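Local coordinates for protein cytidine deaminase (PDB 4WIG) that catalyses the zinc-dependent hydrolytic deamination of cytidine and 2'-deoxycytidine to uridine and 2'-deoxyuridine, working as a homotetramer, at residues A[95-100]-A[117-122]; A[103-108]-A[112-117]; A[60-65]-A[71-76]. The protein carries 1 engineered substitution. One frame throughout, in Å; residues are numbered along the deposited sequence.

Interaction 1 (A[95-100]-A[117-122]); sequences VLLEHG and DLLPDA
Leu-97 meets Ala-122 and Leu-119 through a single methyl, its CD2. The nearest approach is CD2 of Leu-97 to CB of Ala-122, 3.5 Å, which is tighter than usual for two carbons. The same methyl of Leu-97 lies 4.2 Å from CD2 of Leu-119. The two leucine side chains cross at a slant, so they meet branch to branch. No hydrogen bond joins the segments, and the joint surface is small, 98 Å². Leu-97 holds CG anti to its backbone N (chi1 -169°), and this swings the branch out from the helix. Leu-119 uses the same first torsion to reach back. Its backbone is the first after helix 115-118 to leave helical angles, and the chain then turns so that the CB of Ala-122 comes to the same methyl.

The contact joins two parts of the deaminase fold. One is the far end of helix 90-100, whose first turn carries the zinc ligand Cys-92. The other is the loop after helix 115-118. The side chain of Leu-119 is about 11 Å from the zinc ion, outside its shell of Cys-56, Cys-89 and Cys-92.

Behind Leu-97, backbone bonds hold the helix around it. O of Leu-96 accepts from N of His-99 at 3.0 Å and from N of Gly-100 at 2.9 Å. ND1 of His-99 donates to O of Val-95 at 3.1 Å, with an angle at the hydrogen of 143°. CG of Glu-98 lies over one face of the His-99 ring. OE1 of Glu-98 hydrogen-bonds the hydroxyls of Tyr-21 and Tyr-24, and OE2 the backbone N of Val-49, all of the third subunit. On the loop side, Asp-121 salt-bridges Arg-113 and O of Pro-120 bonds Arg-93, both of the second subunit.

Interaction 2 (A[103-108]-A[112-117]); sequences ELLIDH and PRRLGD
A short antiparallel beta hairpin, strands 105-106 and 113-114, pairs Ile-106 with Arg-113 at the sheet edge. N of Ile-106 bonds O of Arg-113 at 2.8 Å, and N of Arg-113 returns to O of Ile-106 at 2.9 Å. Leu-105 and Arg-114 form the neighbouring non-hydrogen-bonded pair. N of Leu-115, opening the next helix, bonds O of Leu-104 at 2.8 Å. CD2 of Leu-104 also meets CD2 of Leu-115 at 3.8 Å.

Arg-114, the N-cap residue, grips Glu-103 side-on. NE of Arg-114 reaches OE2 of Glu-103 at 2.7 Å, and its NH1 reaches OE1 of Glu-103 at 2.8 Å. Both bonds are nearly straight and use the syn sides of the carboxylate, whose plane is turned 24° from the guanidinium. NH2 of Arg-114 weakly bonds OD2 of Asp-117 in the same salt-bridge network. At the other end, NH1 of Arg-113 lies over one face of the His-108 ring, offset toward its rim, the two planes 33° apart. The Arg-113 chain bends at chi2 (-98°) and chi3 to bring it there. ND1 of His-108 is buried without a partner. The nearby cation, in a long, weak pair with Asp-121 of the second subunit, may favour neutral His-108.

Interaction 3 (A[60-65]-A[71-76]); sequences AVVCAL and GRLLAL
Helix 60-65 and strand 73-76 run roughly antiparallel, 147° between their directions, with their axes 11.7 Å apart at the closest. Four apolar side chains, those of Val-61, Leu-65, Leu-73 and Leu-76, do most of the filling between them. Leu-65 comes nearest: its CD2 lies 3.8 Å from CD2 of Leu-73, the two chains crossing at a slant. That same methyl of Leu-65 is 3.7 Å from O of Gly-71, so Leu-65 also leans on the backbone where the chain enters the strand. Its CG stands anti to the backbone N (chi1 170°), which sends the branch toward the sheet.

One turn earlier, Val-61 touches two leucines. CG1 of Val-61 is 4.2 Å from CD1 of Leu-76 and 4.4 Å from CD1 of Leu-73. CG2 of Val-62 touches CD1 of Leu-73 from its flank, also at 4.4 Å. Leu-73 and Leu-76 are three residues apart yet both turn to the helix. The cause is a classic beta bulge, in which Leu-74 and Ala-75 both face Leu-34 of strand 29-35.

The helix belongs to a beta-alpha-beta crossover between the parallel strands 40-44 and 73-80. Strand 29-35 lies between them, and its Ala-31 and Ala-33 also touch Val-61. The same helix carries Glu-58, the probable proton donor, and the Leu-76 side chain is about 4 Å from that of Glu-58. No hydrogen bond crosses this interface. Across these two segments the contact is therefore apolar packing, and Leu-76 gives the probable catalytic glutamate an apolar neighbour.

Overall arrangement
Along the chain, interaction 3 comes first. Interaction 1 then opens, interaction 2 falls within its span, and the two overlap at Asp-117. Centres of interactions 1 and 2 are 9 Å apart; they share helix 115-118. Interaction 3 lies about 13 Å from interaction 1 and 14 Å from interaction 2. Strands 73-80 and 105-106 are parallel neighbours in one sheet, joined through helix 90-100, so interactions 2 and 3 meet through backbone bonds of Leu-76 to Leu-105 and Asp-107. Interaction 3 packs the core near the zinc site. Interactions 1 and 2 both touch the second subunit, interaction 1 more extensively. Interactions 1 and 3 both touch the third.

Interaction 1 (A[95-100]-A[117-122])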
ATOM      1  N   VAL A  95     -10.746   3.870   1.399  1.00  8.83           N
ATOM      2  CA  VAL A  95     -10.361   4.385   2.705  1.00  9.16           C
ATOM      3  C   VAL A  95     -11.393   5.403   3.224  1.00  9.45           C
ATOM      4  O   VAL A  95     -11.833   5.314   4.369  1.00  9.50           O
ATOM      5  CB  VAL A  95      -8.931   4.985   2.693  1.00  9.55           C
ATOM      6  CG1 VAL A  95      -8.618   5.677   4.013  1.00  9.72           C
ATOM      7  CG2 VAL A  95      -7.896   3.897   2.426  1.00  9.61           C
ATOM      8  N   LEU A  96     -11.794   6.353   2.380  1.00  9.42           N
ATOM      9  CA  LEU A  96     -12.757   7.386   2.799  1.00  9.37           C
ATOM     10  C   LEU A  96     -14.124   6.770   3.163  1.00  9.74           C
ATOM     11  O   LEU A  96     -14.805   7.238   4.088  1.00  9.62           O
ATOM     12  CB  LEU A  96     -12.918   8.443   1.707  1.00  9.13           C
ATOM     13  CG  LEU A  96     -11.731   9.399   1.491  1.00  8.72           C
ATOM     14  CD1 LEU A  96     -11.921  10.235   0.224  1.00  8.75           C
ATOM     15  CD2 LEU A  96     -11.557  10.272   2.709  1.00  8.59           C
ATOM     16  N   LEU A  97     -14.510   5.709   2.460  1.00 10.08           N
ATOM     17  CA  LEU A  97     -15.790   5.046   2.713  1.00 10.29           C
ATOM     18  C   LEU A  97     -15.898   4.509   4.141  1.00 10.29           C
ATOM     19  O   LEU A  97     -16.970   4.546   4.756  1.00  9.72           O
ATOM     20  CB  LEU A  97     -16.007   3.911   1.710  1.00 10.49           C
ATOM     21  CG  LEU A  97     -17.415   3.316   1.698  1.00 10.84           C
ATOM     22  CD1 LEU A  97     -18.380   4.247   0.980  1.00 10.96           C
ATOM     23  CD2 LEU A  97     -17.399   1.941   1.061  1.00 10.94           C
ATOM     24  N   GLU A  98     -14.773   4.021   4.659  1.00 10.56           N
ATOM     25  CA  GLU A  98     -14.684   3.510   6.025  1.00 10.88           C
ATOM     26  C   GLU A  98     -15.038   4.579   7.055  1.00 10.86           C
ATOM     27  O   GLU A  98     -15.528   4.261   8.147  1.00 10.83           O
ATOM     28  CB  GLU A  98     -13.256   3.019   6.275  1.00 11.46           C
ATOM     29  CG  GLU A  98     -13.023   2.283   7.577  1.00 11.92           C
ATOM     30  CD  GLU A  98     -13.477   0.833   7.537  1.00 12.17           C
ATOM     31  OE1 GLU A  98     -13.989   0.365   8.566  1.00 13.10           O
ATOM     32  OE2 GLU A  98     -13.327   0.164   6.489  1.00 12.74           O
ATOM     33  N   HIS A  99     -14.765   5.841   6.719  1.00 10.62           N
ATOM     34  CA  HIS A  99     -14.863   6.938   7.679  1.00 10.75           C
ATOM     35  C   HIS A  99     -15.977   7.937   7.420  1.00 10.75           C
ATOM     36  O   HIS A  99     -16.283   8.744   8.290  1.00 10.87           O
ATOM     37  CB  HIS A  99     -13.505   7.607   7.765  1.00 10.73           C
ATOM     38  CG  HIS A  99     -12.455   6.653   8.224  1.00 10.55           C
ATOM     39  ND1 HIS A  99     -11.569   6.034   7.369  1.00 10.85           N
ATOM     40  CD2 HIS A  99     -12.262   6.091   9.436  1.00 10.47           C
ATOM     41  CE1 HIS A  99     -10.836   5.173   8.053  1.00 10.25           C
ATOM     42  NE2 HIS A  99     -11.229   5.199   9.310  1.00 10.88           N
ATOM     43  N   GLY A 100     -16.590   7.860   6.244  1.00 10.76           N
ATOM     44  CA  GLY A 100     -17.729   8.714   5.909  1.00 10.77           C
ATOM     45  C   GLY A 100     -18.918   8.013   5.275  1.00 10.68           C
ATOM     46  O   GLY A 100     -19.996   8.600   5.174  1.00 10.48           O
ATOM     47  N   ASP A 117     -21.821   6.887  -5.068  1.00 14.22           N
ATOM     48  CA  ASP A 117     -21.883   6.913  -6.528  1.00 14.59           C
ATOM     49  C   ASP A 117     -20.504   6.769  -7.151  1.00 13.94           C
ATOM     50  O   ASP A 117     -20.376   6.242  -8.256  1.00 14.42           O
ATOM     51  CB  ASP A 117     -22.566   8.187  -7.031  1.00 15.60           C
ATOM     52  CG  ASP A 117     -24.056   8.194  -6.753  1.00 16.75           C
ATOM     53  OD1 ASP A 117     -24.714   7.144  -6.932  1.00 18.34           O
ATOM     54  OD2 ASP A 117     -24.579   9.245  -6.342  1.00 17.85           O
ATOM     55  N   LEU A 118     -19.474   7.225  -6.442  1.00 12.91           N
ATOM     56  CA  LEU A 118     -18.095   7.082  -6.904  1.00 12.45           C
ATOM     57  C   LEU A 118     -17.498   5.702  -6.602  1.00 11.88           C
ATOM     58  O   LEU A 118     -16.488   5.326  -7.188  1.00 11.30           O
ATOM     59  CB  LEU A 118     -17.212   8.182  -6.299  1.00 12.66           C
ATOM     60  CG  LEU A 118     -17.531   9.590  -6.828  1.00 13.06           C
ATOM     61  CD1 LEU A 118     -16.929  10.652  -5.916  1.00 13.19           C
ATOM     62  CD2 LEU A 118     -17.016   9.776  -8.245  1.00 13.42           C
ATOM     63  N   LEU A 119     -18.112   4.960  -5.695  1.00 11.63           N
ATOM     64  CA  LEU A 119     -17.657   3.606  -5.384  1.00 11.92           C
ATOM     65  C   LEU A 119     -18.871   2.730  -5.099  1.00 12.16           C
ATOM     66  O   LEU A 119     -19.118   2.360  -3.959  1.00 11.90           O
ATOM     67  CB  LEU A 119     -16.685   3.620  -4.200  1.00 12.07           C
ATOM     68  CG  LEU A 119     -15.926   2.315  -3.931  1.00 12.10           C
ATOM     69  CD1 LEU A 119     -14.868   2.111  -5.002  1.00 12.28           C
ATOM     70  CD2 LEU A 119     -15.302   2.284  -2.540  1.00 12.18           C
ATOM     71  N   PRO A 120     -19.644   2.422  -6.143  1.00 12.71           N
ATOM     72  CA  PRO A 120     -20.878   1.658  -5.950  1.00 13.32           C
ATOM     73  C   PRO A 120     -20.614   0.185  -5.644  1.00 14.09           C
ATOM     74  O   PRO A 120     -19.546  -0.338  -5.973  1.00 13.74           O
ATOM     75  CB  PRO A 120     -21.614   1.822  -7.280  1.00 13.37           C
ATOM     76  CG  PRO A 120     -20.580   2.174  -8.276  1.00 13.32           C
ATOM     77  CD  PRO A 120     -19.434   2.814  -7.548  1.00 12.97           C
ATOM     78  N   ASP A 121     -21.572  -0.462  -4.989  1.00 15.25           N
ATOM     79  CA  ASP A 121     -21.454  -1.885  -4.670  1.00 16.68           C
ATOM     80  C   ASP A 121     -20.080  -2.144  -4.039  1.00 15.50           C
ATOM     81  O   ASP A 121     -19.347  -3.042  -4.446  1.00 15.16           O
ATOM     82  CB  ASP A 121     -21.652  -2.731  -5.932  1.00 19.03           C
ATOM     83  CG  ASP A 121     -23.011  -2.504  -6.594  1.00 21.84           C
ATOM     84  OD1 ASP A 121     -23.058  -2.327  -7.831  1.00 25.92           O
ATOM     85  OD2 ASP A 121     -24.037  -2.503  -5.886  1.00 24.97           O
ATOM     86  N   ALA A 122     -19.723  -1.327  -3.058  1.00 14.49           N
ATOM     87  CA  ALA A 122     -18.367  -1.356  -2.522  1.00 14.24           C
ATOM     88  C   ALA A 122     -18.105  -2.628  -1.729  1.00 14.42           C
ATOM     89  O   ALA A 122     -19.004  -3.164  -1.070  1.00 13.66           O
ATOM     90  CB  ALA A 122     -18.106  -0.139  -1.658  1.00 14.09           C
TER

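Interaction 2 (A[103-108]-A[112-117])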
ATOM      1  N   GLU A 103     -22.739   8.367   1.940  1.00 12.11           N
ATOM      2  CA  GLU A 103     -23.251   9.729   1.848  1.00 12.81           C
ATOM      3  C   GLU A 103     -22.192  10.819   1.990  1.00 12.02           C
ATOM      4  O   GLU A 103     -22.514  11.994   1.887  1.00 12.07           O
ATOM      5  CB  GLU A 103     -24.374   9.946   2.867  1.00 13.95           C
ATOM      6  CG  GLU A 103     -25.461   8.882   2.785  1.00 15.03           C
ATOM      7  CD  GLU A 103     -25.930   8.630   1.361  1.00 15.98           C
ATOM      8  OE1 GLU A 103     -25.985   7.448   0.947  1.00 17.62           O
ATOM      9  OE2 GLU A 103     -26.216   9.610   0.632  1.00 16.78           O
ATOM     10  N   LEU A 104     -20.941  10.432   2.224  1.00 11.19           N
ATOM     11  CA  LEU A 104     -19.838  11.398   2.236  1.00 10.58           C
ATOM     12  C   LEU A 104     -19.798  12.110   0.888  1.00 10.25           C
ATOM     13  O   LEU A 104     -19.748  11.461  -0.137  1.00  9.78           O
ATOM     14  CB  LEU A 104     -18.514  10.677   2.498  1.00 10.53           C
ATOM     15  CG  LEU A 104     -17.220  11.447   2.259  1.00 10.39           C
ATOM     16  CD1 LEU A 104     -17.176  12.739   3.050  1.00 10.23           C
ATOM     17  CD2 LEU A 104     -16.030  10.568   2.607  1.00 10.33           C
ATOM     18  N   LEU A 105     -19.838  13.441   0.893  1.00 10.41           N
ATOM     19  CA  LEU A 105     -19.810  14.205  -0.347  1.00 10.38           C
ATOM     20  C   LEU A 105     -18.379  14.529  -0.756  1.00 10.24           C
ATOM     21  O   LEU A 105     -17.555  14.944   0.080  1.00 10.54           O
ATOM     22  CB  LEU A 105     -20.628  15.494  -0.232  1.00 10.57           C
ATOM     23  CG  LEU A 105     -22.126  15.299   0.007  1.00 10.77           C
ATOM     24  CD1 LEU A 105     -22.794  16.642   0.253  1.00 11.05           C
ATOM     25  CD2 LEU A 105     -22.774  14.588  -1.170  1.00 11.01           C
ATOM     26  N   ILE A 106     -18.108  14.341  -2.047  1.00  9.96           N
ATOM     27  CA  ILE A 106     -16.808  14.561  -2.635  1.00 10.07           C
ATOM     28  C   ILE A 106     -16.892  15.699  -3.654  1.00 10.28           C
ATOM     29  O   ILE A 106     -17.652  15.617  -4.608  1.00 10.27           O
ATOM     30  CB  ILE A 106     -16.332  13.275  -3.356  1.00  9.93           C
ATOM     31  CG1 ILE A 106     -16.354  12.054  -2.395  1.00  9.82           C
ATOM     32  CG2 ILE A 106     -14.970  13.497  -3.992  1.00  9.88           C
ATOM     33  CD1 ILE A 106     -15.450  12.187  -1.198  1.00  9.85           C
ATOM     34  N   ASP A 107     -16.122  16.762  -3.451  1.00 10.98           N
ATOM     35  CA  ASP A 107     -16.138  17.902  -4.365  1.00 11.79           C
ATOM     36  C   ASP A 107     -15.831  17.471  -5.793  1.00 12.62           C
ATOM     37  O   ASP A 107     -15.105  16.501  -6.031  1.00 12.34           O
ATOM     38  CB  ASP A 107     -15.094  18.958  -3.948  1.00 11.84           C
ATOM     39  CG  ASP A 107     -15.501  20.376  -4.327  1.00 12.41           C
ATOM     40  OD1 ASP A 107     -16.532  20.568  -5.014  1.00 12.64           O
ATOM     41  OD2 ASP A 107     -14.782  21.309  -3.925  1.00 12.85           O
ATOM     42  N   HIS A 108     -16.390  18.212  -6.737  1.00 14.11           N
ATOM     43  CA  HIS A 108     -16.284  17.894  -8.145  1.00 15.17           C
ATOM     44  C   HIS A 108     -16.459  19.234  -8.878  1.00 16.15           C
ATOM     45  O   HIS A 108     -17.172  20.101  -8.387  1.00 15.80           O
ATOM     46  CB  HIS A 108     -17.365  16.866  -8.500  1.00 15.19           C
ATOM     47  CG  HIS A 108     -17.430  16.515  -9.953  1.00 16.49           C
ATOM     48  ND1 HIS A 108     -16.872  15.368 -10.470  1.00 17.70           N
ATOM     49  CD2 HIS A 108     -17.991  17.161 -10.997  1.00 16.47           C
ATOM     50  CE1 HIS A 108     -17.076  15.329 -11.775  1.00 17.44           C
ATOM     51  NE2 HIS A 108     -17.754  16.407 -12.119  1.00 17.57           N
ATOM     52  N   PRO A 112     -20.711  18.386  -6.556  1.00 15.36           N
ATOM     53  CA  PRO A 112     -20.190  17.352  -5.659  1.00 14.97           C
ATOM     54  C   PRO A 112     -21.023  16.066  -5.704  1.00 14.87           C
ATOM     55  O   PRO A 112     -22.234  16.112  -5.957  1.00 13.71           O
ATOM     56  CB  PRO A 112     -20.255  18.017  -4.280  1.00 15.25           C
ATOM     57  CG  PRO A 112     -20.164  19.484  -4.568  1.00 15.31           C
ATOM     58  CD  PRO A 112     -20.927  19.664  -5.850  1.00 15.39           C
ATOM     59  N   ARG A 113     -20.356  14.935  -5.479  1.00 15.55           N
ATOM     60  CA  ARG A 113     -20.937  13.612  -5.650  1.00 16.32           C
ATOM     61  C   ARG A 113     -20.935  12.848  -4.339  1.00 15.29           C
ATOM     62  O   ARG A 113     -20.034  13.021  -3.516  1.00 14.46           O
ATOM     63  CB  ARG A 113     -20.113  12.817  -6.660  1.00 18.35           C
ATOM     64  CG  ARG A 113     -19.906  13.505  -7.999  1.00 21.34           C
ATOM     65  CD  ARG A 113     -20.880  13.023  -9.046  1.00 23.87           C
ATOM     66  NE  ARG A 113     -20.276  13.006 -10.376  1.00 26.70           N
ATOM     67  CZ  ARG A 113     -20.250  14.030 -11.232  1.00 29.02           C
ATOM     68  NH1 ARG A 113     -20.794  15.219 -10.930  1.00 28.71           N
ATOM     69  NH2 ARG A 113     -19.670  13.854 -12.421  1.00 30.60           N
ATOM     70  N   ARG A 114     -21.936  11.989  -4.161  1.00 14.39           N
ATOM     71  CA  ARG A 114     -21.936  11.032  -3.066  1.00 14.40           C
ATOM     72  C   ARG A 114     -20.850   9.982  -3.298  1.00 13.38           C
ATOM     73  O   ARG A 114     -20.680   9.494  -4.409  1.00 13.48           O
ATOM     74  CB  ARG A 114     -23.274  10.307  -2.983  1.00 15.01           C
ATOM     75  CG  ARG A 114     -24.465  11.171  -2.614  1.00 16.09           C
ATOM     76  CD  ARG A 114     -25.763  10.386  -2.765  1.00 16.78           C
ATOM     77  NE  ARG A 114     -25.746   9.123  -2.018  1.00 17.51           N
ATOM     78  CZ  ARG A 114     -25.600   7.906  -2.550  1.00 17.80           C
ATOM     79  NH1 ARG A 114     -25.599   6.839  -1.755  1.00 18.51           N
ATOM     80  NH2 ARG A 114     -25.468   7.729  -3.857  1.00 18.45           N
ATOM     81  N   LEU A 115     -20.136   9.609  -2.248  1.00 13.20           N
ATOM     82  CA  LEU A 115     -19.049   8.640  -2.398  1.00 12.89           C
ATOM     83  C   LEU A 115     -19.625   7.297  -2.863  1.00 13.11           C
ATOM     84  O   LEU A 115     -18.967   6.543  -3.601  1.00 13.24           O
ATOM     85  CB  LEU A 115     -18.254   8.498  -1.094  1.00 12.55           C
ATOM     86  CG  LEU A 115     -17.072   7.519  -1.097  1.00 12.38           C
ATOM     87  CD1 LEU A 115     -16.104   7.808  -2.230  1.00 12.25           C
ATOM     88  CD2 LEU A 115     -16.347   7.561   0.236  1.00 12.24           C
ATOM     89  N   GLY A 116     -20.867   7.022  -2.454  1.00 13.12           N
ATOM     90  CA  GLY A 116     -21.594   5.840  -2.896  1.00 13.77           C
ATOM     91  C   GLY A 116     -21.724   5.740  -4.396  1.00 13.94           C
ATOM     92  O   GLY A 116     -21.731   4.642  -4.941  1.00 14.41           O
ATOM     93  N   ASP A 117     -21.821   6.887  -5.068  1.00 14.22           N
ATOM     94  CA  ASP A 117     -21.883   6.913  -6.528  1.00 14.59           C
ATOM     95  C   ASP A 117     -20.504   6.769  -7.151  1.00 13.94           C
ATOM     96  O   ASP A 117     -20.376   6.242  -8.256  1.00 14.42           O
ATOM     97  CB  ASP A 117     -22.566   8.187  -7.031  1.00 15.60           C
ATOM     98  CG  ASP A 117     -24.056   8.194  -6.753  1.00 16.75           C
ATOM     99  OD1 ASP A 117     -24.714   7.144  -6.932  1.00 18.34           O
ATOM    100  OD2 ASP A 117     -24.579   9.245  -6.342  1.00 17.85           O
TER

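Interaction 3 (A[60-65]-A[71-76])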
ATOM      1  N   ALA A  60      -3.994  10.919   4.218  1.00 10.04           N
ATOM      2  CA  ALA A  60      -3.473  11.845   5.223  1.00  9.93           C
ATOM      3  C   ALA A  60      -4.624  12.528   6.001  1.00  9.79           C
ATOM      4  O   ALA A  60      -4.527  12.711   7.211  1.00  9.46           O
ATOM      5  CB  ALA A  60      -2.556  12.884   4.582  1.00 10.16           C
ATOM      6  N   VAL A  61      -5.706  12.888   5.303  1.00  9.64           N
ATOM      7  CA  VAL A  61      -6.906  13.419   5.962  1.00  9.39           C
ATOM      8  C   VAL A  61      -7.476  12.462   7.018  1.00  9.35           C
ATOM      9  O   VAL A  61      -7.852  12.884   8.122  1.00  9.78           O
ATOM     10  CB  VAL A  61      -7.999  13.776   4.924  1.00  9.40           C
ATOM     11  CG1 VAL A  61      -9.360  13.958   5.571  1.00  9.34           C
ATOM     12  CG2 VAL A  61      -7.598  15.032   4.161  1.00  9.42           C
ATOM     13  N   VAL A  62      -7.525  11.178   6.680  1.00  8.98           N
ATOM     14  CA  VAL A  62      -8.036  10.155   7.569  1.00  9.32           C
ATOM     15  C   VAL A  62      -7.106   9.960   8.769  1.00  9.55           C
ATOM     16  O   VAL A  62      -7.580   9.795   9.875  1.00  9.86           O
ATOM     17  CB  VAL A  62      -8.261   8.829   6.812  1.00  9.25           C
ATOM     18  CG1 VAL A  62      -8.458   7.659   7.770  1.00  9.33           C
ATOM     19  CG2 VAL A  62      -9.446   8.987   5.872  1.00  9.49           C
ATOM     20  N   CYS A  63      -5.795  10.003   8.550  1.00  9.92           N
ATOM     21  CA  CYS A  63      -4.855   9.997   9.670  1.00 10.33           C
ATOM     22  C   CYS A  63      -5.109  11.181  10.612  1.00 10.29           C
ATOM     23  O   CYS A  63      -5.155  11.005  11.844  1.00  9.98           O
ATOM     24  CB  CYS A  63      -3.417  10.015   9.163  1.00 10.73           C
ATOM     25  SG  CYS A  63      -2.935   8.496   8.319  1.00 11.76           S
ATOM     26  N   ALA A  64      -5.280  12.370  10.029  1.00 10.47           N
ATOM     27  CA  ALA A  64      -5.577  13.578  10.807  1.00 10.90           C
ATOM     28  C   ALA A  64      -6.885  13.445  11.584  1.00 10.93           C
ATOM     29  O   ALA A  64      -6.976  13.894  12.733  1.00 11.13           O
ATOM     30  CB  ALA A  64      -5.625  14.798   9.909  1.00 11.09           C
ATOM     31  N   LEU A  65      -7.900  12.874  10.940  1.00 10.92           N
ATOM     32  CA  LEU A  65      -9.194  12.628  11.580  1.00 11.15           C
ATOM     33  C   LEU A  65      -9.008  11.912  12.916  1.00 11.37           C
ATOM     34  O   LEU A  65      -9.561  12.319  13.944  1.00 11.34           O
ATOM     35  CB  LEU A  65     -10.095  11.806  10.654  1.00 10.91           C
ATOM     36  CG  LEU A  65     -11.394  11.235  11.208  1.00 10.79           C
ATOM     37  CD1 LEU A  65     -12.330  12.343  11.658  1.00 10.64           C
ATOM     38  CD2 LEU A  65     -12.072  10.359  10.164  1.00 10.92           C
ATOM     39  N   GLY A  71     -14.203  10.562  14.676  1.00 15.25           N
ATOM     40  CA  GLY A  71     -15.491  11.006  14.166  1.00 15.15           C
ATOM     41  C   GLY A  71     -15.724  10.512  12.752  1.00 14.85           C
ATOM     42  O   GLY A  71     -15.063   9.583  12.288  1.00 14.91           O
ATOM     43  N   ARG A  72     -16.690  11.135  12.085  1.00 14.36           N
ATOM     44  CA  ARG A  72     -17.098  10.772  10.738  1.00 14.20           C
ATOM     45  C   ARG A  72     -16.887  11.947   9.788  1.00 12.96           C
ATOM     46  O   ARG A  72     -17.103  13.093  10.167  1.00 13.02           O
ATOM     47  CB  ARG A  72     -18.584  10.387  10.721  1.00 15.17           C
ATOM     48  CG  ARG A  72     -18.932   9.163  11.559  1.00 16.07           C
ATOM     49  CD  ARG A  72     -18.568   7.864  10.850  1.00 16.76           C
ATOM     50  NE  ARG A  72     -19.443   7.594   9.708  1.00 17.40           N
ATOM     51  CZ  ARG A  72     -19.282   6.576   8.859  1.00 18.72           C
ATOM     52  NH1 ARG A  72     -18.274   5.721   9.011  1.00 19.21           N
ATOM     53  NH2 ARG A  72     -20.133   6.414   7.845  1.00 19.35           N
ATOM     54  N   LEU A  73     -16.476  11.657   8.553  1.00 11.53           N
ATOM     55  CA  LEU A  73     -16.322  12.696   7.524  1.00 10.86           C
ATOM     56  C   LEU A  73     -17.661  12.947   6.846  1.00 10.45           C
ATOM     57  O   LEU A  73     -18.358  11.996   6.496  1.00 10.50           O
ATOM     58  CB  LEU A  73     -15.295  12.272   6.475  1.00 10.51           C
ATOM     59  CG  LEU A  73     -13.903  11.914   6.994  1.00 10.48           C
ATOM     60  CD1 LEU A  73     -13.029  11.482   5.830  1.00 10.41           C
ATOM     61  CD2 LEU A  73     -13.271  13.066   7.757  1.00 10.71           C
ATOM     62  N   LEU A  74     -18.006  14.225   6.663  1.00 10.25           N
ATOM     63  CA  LEU A  74     -19.236  14.637   5.978  1.00 10.34           C
ATOM     64  C   LEU A  74     -19.012  15.100   4.539  1.00  9.94           C
ATOM     65  O   LEU A  74     -19.874  14.915   3.672  1.00 10.19           O
ATOM     66  CB  LEU A  74     -19.906  15.769   6.756  1.00 10.67           C
ATOM     67  CG  LEU A  74     -20.349  15.423   8.182  1.00 11.26           C
ATOM     68  CD1 LEU A  74     -21.100  16.591   8.798  1.00 11.51           C
ATOM     69  CD2 LEU A  74     -21.200  14.163   8.222  1.00 11.34           C
ATOM     70  N   ALA A  75     -17.858  15.708   4.297  1.00  9.27           N
ATOM     71  CA  ALA A  75     -17.542  16.308   3.011  1.00  8.85           C
ATOM     72  C   ALA A  75     -16.034  16.417   2.869  1.00  8.69           C
ATOM     73  O   ALA A  75     -15.352  16.698   3.851  1.00  8.67           O
ATOM     74  CB  ALA A  75     -18.184  17.681   2.916  1.00  8.64           C
ATOM     75  N   LEU A  76     -15.535  16.170   1.661  1.00  8.31           N
ATOM     76  CA  LEU A  76     -14.139  16.275   1.331  1.00  8.62           C
ATOM     77  C   LEU A  76     -13.920  16.955  -0.043  1.00  8.64           C
ATOM     78  O   LEU A  76     -14.606  16.653  -1.009  1.00  8.41           O
ATOM     79  CB  LEU A  76     -13.504  14.870   1.328  1.00  8.79           C
ATOM     80  CG  LEU A  76     -12.007  14.815   1.040  1.00  8.93           C
ATOM     81  CD1 LEU A  76     -11.314  13.762   1.888  1.00  9.04           C
ATOM     82  CD2 LEU A  76     -11.728  14.565  -0.434  1.00  9.05           C
TER